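Long-range contact in haloacid dehalogenase-like hydrolase (Salmonella enterica subsp. enterica serovar Typhi, PDB 4EZE), which probably hydrolyses O-phosphoserine to serine and phosphate with the help of magnesium, the last step of serine biosynthesis: residues A[25-37]-A[87-101]. Residues are numbered along the deposited sequence; the frame is centred on the assembly and turned at random.
Sequences IIYFITTQDIDTF and LRELSLQWQFDFFIK
Y27 and F99 form a hydrogen-bonded antiparallel pair, Y27 N reaching F99 O at 2.8 Å and F99 N returning to Y27 O. I29 and D97 exchange two bonds on one side of it, and K101 N gives one to I25 O on the other. Between these rungs, I26 CA lies 3.1 Å from F99 O in a CA-H...O contact.

Strand 97-100 is thereby added as an outer strand of the four-stranded antiparallel sheet in the N-terminal part of the chain, away from the metal site; strand 67-75 flanks 23-29 on its other side.

Apolar packing fills the face bearing I26 and F28, beneath helices 34-45 and 81-93. F37, its CG anti to the backbone N (chi1 172°), points its edge at the face of F96, centroids 5.1 Å apart and planes at 70°. S91 CA lies against the opposite face of F96, toward its rim. L87 comes down from its helix with both methyls: CD1 meets the F28 edge, while CD2 touches I26 CD1 tip to tip at 3.8 Å.

On the face bearing Y27 and F99, the Y27 ring reaches out to K101, whose extended chain brings CD to 3.5 Å from Y27 OH. K101 NZ forms a salt bridge with D315 OD1.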
loop_
_atom_site.group_PDB
_atom_site.type_symbol
_atom_site.label_atom_id
_atom_site.label_comp_id
_atom_site.label_asym_id
_atom_site.label_seq_id
_atom_site.Cartn_x
_atom_site.Cartn_y
_atom_site.Cartn_z
ATOM N N ILE A 25 -8.827 -16.096 -13.163
ATOM C CA ILE A 25 -7.484 -16.529 -12.840
ATOM C C ILE A 25 -7.128 -16.087 -11.425
ATOM O O ILE A 25 -7.441 -14.969 -11.008
ATOM C CB ILE A 25 -6.480 -15.924 -13.825
ATOM C CG1 ILE A 25 -6.673 -16.586 -15.192
ATOM C CG2 ILE A 25 -5.057 -16.117 -13.316
ATOM C CD1 ILE A 25 -6.330 -15.713 -16.381
ATOM N N ILE A 26 -6.508 -16.991 -10.685
ATOM C CA ILE A 26 -6.042 -16.719 -9.345
ATOM C C ILE A 26 -4.608 -17.185 -9.292
ATOM O O ILE A 26 -4.311 -18.308 -9.721
ATOM C CB ILE A 26 -6.800 -17.557 -8.305
ATOM C CG1 ILE A 26 -8.287 -17.207 -8.325
ATOM C CG2 ILE A 26 -6.193 -17.342 -6.930
ATOM C CD1 ILE A 26 -9.113 -17.962 -7.312
ATOM N N TYR A 27 -3.722 -16.323 -8.800
ATOM C CA TYR A 27 -2.328 -16.723 -8.571
ATOM C C TYR A 27 -2.120 -16.995 -7.096
ATOM O O TYR A 27 -2.610 -16.245 -6.255
ATOM C CB TYR A 27 -1.366 -15.596 -8.956
ATOM C CG TYR A 27 -1.518 -15.051 -10.359
ATOM C CD1 TYR A 27 -0.923 -15.693 -11.440
ATOM C CD2 TYR A 27 -2.222 -13.868 -10.597
ATOM C CE1 TYR A 27 -1.035 -15.187 -12.729
ATOM C CE2 TYR A 27 -2.336 -13.355 -11.879
ATOM C CZ TYR A 27 -1.745 -14.025 -12.944
ATOM O OH TYR A 27 -1.836 -13.519 -14.219
ATOM N N PHE A 28 -1.364 -18.031 -6.777
ATOM C CA PHE A 28 -1.084 -18.355 -5.402
ATOM C C PHE A 28 0.403 -18.302 -5.180
ATOM O O PHE A 28 1.150 -18.898 -5.935
ATOM C CB PHE A 28 -1.519 -19.779 -5.095
ATOM C CG PHE A 28 -2.989 -19.973 -5.150
ATOM C CD1 PHE A 28 -3.764 -19.738 -4.038
ATOM C CD2 PHE A 28 -3.594 -20.400 -6.317
ATOM C CE1 PHE A 28 -5.130 -19.917 -4.093
ATOM C CE2 PHE A 28 -4.953 -20.580 -6.378
ATOM C CZ PHE A 28 -5.724 -20.322 -5.272
ATOM N N ILE A 29 0.834 -17.626 -4.122
ATOM C CA ILE A 29 2.253 -17.578 -3.803
ATOM C C ILE A 29 2.487 -18.062 -2.391
ATOM O O ILE A 29 1.943 -17.508 -1.428
ATOM C CB ILE A 29 2.809 -16.142 -3.876
ATOM C CG1 ILE A 29 2.486 -15.500 -5.230
ATOM C CG2 ILE A 29 4.299 -16.156 -3.596
ATOM C CD1 ILE A 29 1.132 -14.812 -5.277
ATOM N N THR A 30 3.357 -19.049 -2.260
ATOM C CA THR A 30 3.569 -19.666 -0.993
ATOM C C THR A 30 4.999 -20.167 -0.852
ATOM O O THR A 30 5.644 -20.428 -1.849
ATOM C CB THR A 30 2.639 -20.868 -0.888
ATOM O OG1 THR A 30 2.757 -21.416 0.417
ATOM C CG2 THR A 30 3.025 -21.932 -1.924
ATOM N N THR A 31 5.492 -20.326 0.384
ATOM C CA THR A 31 6.800 -20.989 0.597
ATOM C C THR A 31 6.710 -22.519 0.630
ATOM O O THR A 31 7.741 -23.204 0.612
ATOM C CB THR A 31 7.475 -20.531 1.892
ATOM O OG1 THR A 31 6.558 -20.732 2.984
ATOM C CG2 THR A 31 7.866 -19.028 1.784
ATOM N N GLN A 32 5.482 -23.040 0.679
ATOM C CA GLN A 32 5.243 -24.479 0.712
ATOM C C GLN A 32 5.586 -25.092 -0.644
ATOM O O GLN A 32 5.378 -24.460 -1.682
ATOM C CB GLN A 32 3.779 -24.773 1.109
ATOM C CG GLN A 32 3.355 -26.213 0.855
ATOM C CD GLN A 32 2.164 -26.711 1.691
ATOM O OE1 GLN A 32 2.168 -27.865 2.121
ATOM N NE2 GLN A 32 1.139 -25.863 1.904
ATOM N N ASP A 33 6.160 -26.293 -0.635
ATOM C CA ASP A 33 6.422 -27.023 -1.878
ATOM C C ASP A 33 5.175 -26.864 -2.760
ATOM O O ASP A 33 4.052 -27.143 -2.325
ATOM C CB ASP A 33 6.679 -28.512 -1.562
ATOM C CG ASP A 33 6.811 -29.381 -2.819
ATOM O OD1 ASP A 33 7.936 -29.513 -3.352
ATOM O OD2 ASP A 33 5.796 -29.965 -3.261
ATOM N N ILE A 34 5.348 -26.405 -3.990
ATOM C CA ILE A 34 4.181 -26.116 -4.836
ATOM C C ILE A 34 3.302 -27.325 -5.212
ATOM O O ILE A 34 2.070 -27.215 -5.288
ATOM C CB ILE A 34 4.570 -25.290 -6.074
ATOM C CG1 ILE A 34 5.087 -23.920 -5.622
ATOM C CG2 ILE A 34 3.377 -25.103 -7.001
ATOM C CD1 ILE A 34 5.535 -23.031 -6.760
ATOM N N ASP A 35 3.910 -28.490 -5.394
ATOM C CA ASP A 35 3.115 -29.684 -5.657
ATOM C C ASP A 35 2.301 -30.102 -4.442
ATOM O O ASP A 35 1.107 -30.407 -4.552
ATOM C CB ASP A 35 4.023 -30.813 -6.125
ATOM C CG ASP A 35 4.641 -30.516 -7.471
ATOM O OD1 ASP A 35 5.818 -30.875 -7.649
ATOM O OD2 ASP A 35 3.960 -29.906 -8.342
ATOM N N THR A 36 2.938 -30.098 -3.275
ATOM C CA THR A 36 2.213 -30.349 -2.025
ATOM C C THR A 36 1.059 -29.372 -1.879
ATOM O O THR A 36 -0.023 -29.722 -1.420
ATOM C CB THR A 36 3.130 -30.209 -0.798
ATOM O OG1 THR A 36 4.323 -30.969 -1.008
ATOM C CG2 THR A 36 2.425 -30.706 0.461
ATOM N N PHE A 37 1.297 -28.124 -2.265
ATOM C CA PHE A 37 0.312 -27.082 -2.040
ATOM C C PHE A 37 -0.844 -27.230 -3.018
ATOM O O PHE A 37 -2.009 -26.996 -2.691
ATOM C CB PHE A 37 0.969 -25.702 -2.181
ATOM C CG PHE A 37 -0.012 -24.555 -2.143
ATOM C CD1 PHE A 37 -0.503 -24.087 -0.939
ATOM C CD2 PHE A 37 -0.423 -23.936 -3.312
ATOM C CE1 PHE A 37 -1.400 -23.029 -0.908
ATOM C CE2 PHE A 37 -1.329 -22.881 -3.286
ATOM C CZ PHE A 37 -1.812 -22.428 -2.078
ATOM N N LEU A 87 -11.426 -18.533 0.678
ATOM C CA LEU A 87 -10.048 -18.546 0.192
ATOM C C LEU A 87 -9.135 -17.727 1.150
ATOM O O LEU A 87 -8.088 -18.199 1.625
ATOM C CB LEU A 87 -10.007 -18.013 -1.239
ATOM C CG LEU A 87 -8.720 -18.295 -2.026
ATOM C CD1 LEU A 87 -8.313 -19.750 -1.936
ATOM C CD2 LEU A 87 -8.873 -17.890 -3.480
ATOM N N ARG A 88 -9.591 -16.526 1.466
ATOM C CA ARG A 88 -8.910 -15.617 2.365
ATOM C C ARG A 88 -8.652 -16.249 3.724
ATOM O O ARG A 88 -7.534 -16.227 4.210
ATOM C CB ARG A 88 -9.724 -14.333 2.543
ATOM C CG ARG A 88 -9.055 -13.323 3.500
ATOM C CD ARG A 88 -7.635 -12.968 3.023
ATOM N NE ARG A 88 -7.655 -12.188 1.774
ATOM C CZ ARG A 88 -6.648 -12.087 0.893
ATOM N NH1 ARG A 88 -5.489 -12.742 1.066
ATOM N NH2 ARG A 88 -6.814 -11.325 -0.192
ATOM N N GLU A 89 -9.678 -16.812 4.344
ATOM C CA GLU A 89 -9.486 -17.431 5.652
ATOM C C GLU A 89 -8.432 -18.536 5.572
ATOM O O GLU A 89 -7.598 -18.724 6.471
ATOM C CB GLU A 89 -10.811 -18.005 6.167
ATOM C CG GLU A 89 -10.648 -19.160 7.156
ATOM C CD GLU A 89 -11.973 -19.851 7.470
ATOM O OE1 GLU A 89 -12.994 -19.154 7.651
ATOM O OE2 GLU A 89 -12.005 -21.098 7.539
ATOM N N LEU A 90 -8.491 -19.273 4.478
ATOM C CA LEU A 90 -7.582 -20.372 4.221
ATOM C C LEU A 90 -6.169 -19.871 4.018
ATOM O O LEU A 90 -5.193 -20.556 4.348
ATOM C CB LEU A 90 -8.047 -21.089 2.966
ATOM C CG LEU A 90 -7.469 -22.456 2.661
ATOM C CD1 LEU A 90 -7.654 -23.371 3.857
ATOM C CD2 LEU A 90 -8.220 -23.007 1.467
ATOM N N SER A 91 -6.053 -18.680 3.453
ATOM C CA SER A 91 -4.732 -18.176 3.121
ATOM C C SER A 91 -4.097 -17.720 4.407
ATOM O O SER A 91 -2.873 -17.701 4.528
ATOM C CB SER A 91 -4.823 -17.007 2.150
ATOM O OG SER A 91 -5.270 -15.820 2.801
ATOM N N LEU A 92 -4.930 -17.341 5.374
ATOM C CA LEU A 92 -4.409 -16.908 6.674
ATOM C C LEU A 92 -4.043 -18.117 7.540
ATOM O O LEU A 92 -3.149 -18.051 8.368
ATOM C CB LEU A 92 -5.390 -15.977 7.398
ATOM C CG LEU A 92 -5.766 -14.647 6.727
ATOM C CD1 LEU A 92 -6.559 -13.813 7.725
ATOM C CD2 LEU A 92 -4.555 -13.870 6.216
ATOM N N GLN A 93 -4.693 -19.247 7.311
ATOM C CA GLN A 93 -4.402 -20.418 8.131
ATOM C C GLN A 93 -3.206 -21.147 7.575
ATOM O O GLN A 93 -2.370 -21.649 8.324
ATOM C CB GLN A 93 -5.615 -21.359 8.186
ATOM C CG GLN A 93 -5.962 -21.841 9.576
ATOM C CD GLN A 93 -7.344 -22.450 9.620
ATOM O OE1 GLN A 93 -7.770 -23.110 8.672
ATOM N NE2 GLN A 93 -8.055 -22.225 10.719
ATOM N N TRP A 94 -3.107 -21.231 6.252
ATOM C CA TRP A 94 -1.912 -21.853 5.686
ATOM C C TRP A 94 -0.840 -20.831 5.342
ATOM O O TRP A 94 0.220 -21.203 4.835
ATOM C CB TRP A 94 -2.223 -22.640 4.401
ATOM C CG TRP A 94 -3.333 -23.609 4.510
ATOM C CD1 TRP A 94 -4.026 -23.942 5.632
ATOM C CD2 TRP A 94 -3.864 -24.413 3.449
ATOM N NE1 TRP A 94 -4.971 -24.893 5.330
ATOM C CE2 TRP A 94 -4.883 -25.204 3.997
ATOM C CE3 TRP A 94 -3.572 -24.537 2.089
ATOM C CZ2 TRP A 94 -5.618 -26.103 3.231
ATOM C CZ3 TRP A 94 -4.299 -25.434 1.331
ATOM C CH2 TRP A 94 -5.306 -26.205 1.902
ATOM N N GLN A 95 -1.136 -19.552 5.559
ATOM C CA GLN A 95 -0.188 -18.476 5.260
ATOM C C GLN A 95 0.295 -18.477 3.829
ATOM O O GLN A 95 1.452 -18.756 3.570
ATOM C CB GLN A 95 0.990 -18.507 6.238
ATOM C CG GLN A 95 0.510 -18.128 7.647
ATOM C CD GLN A 95 1.588 -17.966 8.699
ATOM O OE1 GLN A 95 2.754 -18.349 8.519
ATOM N NE2 GLN A 95 1.186 -17.400 9.837
ATOM N N PHE A 96 -0.587 -18.163 2.885
ATOM C CA PHE A 96 -0.103 -17.893 1.549
ATOM C C PHE A 96 -0.779 -16.628 1.100
ATOM O O PHE A 96 -1.782 -16.202 1.683
ATOM C CB PHE A 96 -0.384 -19.058 0.572
ATOM C CG PHE A 96 -1.826 -19.402 0.461
ATOM C CD1 PHE A 96 -2.658 -18.697 -0.406
ATOM C CD2 PHE A 96 -2.377 -20.389 1.266
ATOM C CE1 PHE A 96 -4.021 -18.985 -0.489
ATOM C CE2 PHE A 96 -3.722 -20.695 1.181
ATOM C CZ PHE A 96 -4.547 -19.996 0.303
ATOM N N ASP A 97 -0.213 -16.008 0.074
ATOM C CA ASP A 97 -0.850 -14.864 -0.538
ATOM C C ASP A 97 -1.478 -15.330 -1.825
ATOM O O ASP A 97 -1.072 -16.352 -2.403
ATOM C CB ASP A 97 0.185 -13.769 -0.831
ATOM C CG ASP A 97 0.494 -12.929 0.388
ATOM O OD1 ASP A 97 -0.484 -12.418 0.982
ATOM O OD2 ASP A 97 1.697 -12.787 0.748
ATOM N N PHE A 98 -2.450 -14.575 -2.311
ATOM C CA PHE A 98 -2.952 -14.889 -3.635
ATOM C C PHE A 98 -3.468 -13.619 -4.258
ATOM O O PHE A 98 -3.636 -12.603 -3.568
ATOM C CB PHE A 98 -4.082 -15.920 -3.546
ATOM C CG PHE A 98 -5.318 -15.410 -2.824
ATOM C CD1 PHE A 98 -6.301 -14.731 -3.505
ATOM C CD2 PHE A 98 -5.484 -15.621 -1.464
ATOM C CE1 PHE A 98 -7.437 -14.289 -2.857
ATOM C CE2 PHE A 98 -6.611 -15.169 -0.809
ATOM C CZ PHE A 98 -7.587 -14.510 -1.498
ATOM N N PHE A 99 -3.724 -13.685 -5.560
ATOM C CA PHE A 99 -4.400 -12.606 -6.253
ATOM C C PHE A 99 -5.414 -13.157 -7.220
ATOM O O PHE A 99 -5.139 -14.109 -7.963
ATOM C CB PHE A 99 -3.404 -11.753 -7.011
ATOM C CG PHE A 99 -2.640 -10.833 -6.135
ATOM C CD1 PHE A 99 -3.260 -9.727 -5.580
ATOM C CD2 PHE A 99 -1.314 -11.089 -5.828
ATOM C CE1 PHE A 99 -2.562 -8.868 -4.753
ATOM C CE2 PHE A 99 -0.612 -10.233 -5.000
ATOM C CZ PHE A 99 -1.237 -9.122 -4.466
ATOM N N ILE A 100 -6.598 -12.570 -7.190
ATOM C CA ILE A 100 -7.574 -12.821 -8.222
ATOM C C ILE A 100 -7.307 -11.802 -9.306
ATOM O O ILE A 100 -7.474 -10.609 -9.103
ATOM C CB ILE A 100 -9.000 -12.682 -7.700
ATOM C CG1 ILE A 100 -9.325 -13.856 -6.772
ATOM C CG2 ILE A 100 -9.983 -12.656 -8.860
ATOM C CD1 ILE A 100 -10.536 -13.576 -5.907
ATOM N N LYS A 101 -6.851 -12.278 -10.454
ATOM C CA LYS A 101 -6.494 -11.379 -11.540
ATOM C C LYS A 101 -7.647 -10.448 -11.907
ATOM O O LYS A 101 -8.745 -10.883 -12.222
ATOM C CB LYS A 101 -6.034 -12.174 -12.746
ATOM C CG LYS A 101 -5.620 -11.325 -13.933
ATOM C CD LYS A 101 -5.036 -12.214 -15.024
ATOM C CE LYS A 101 -4.732 -11.450 -16.300
ATOM N NZ LYS A 101 -3.886 -12.277 -17.207
HETATM O O HOH W 1 -9.640 -13.567 -13.939
HETATM O O HOH W 2 -2.620 -14.334 -16.810
HETATM O O HOH W 3 0.833 -22.212 2.095
#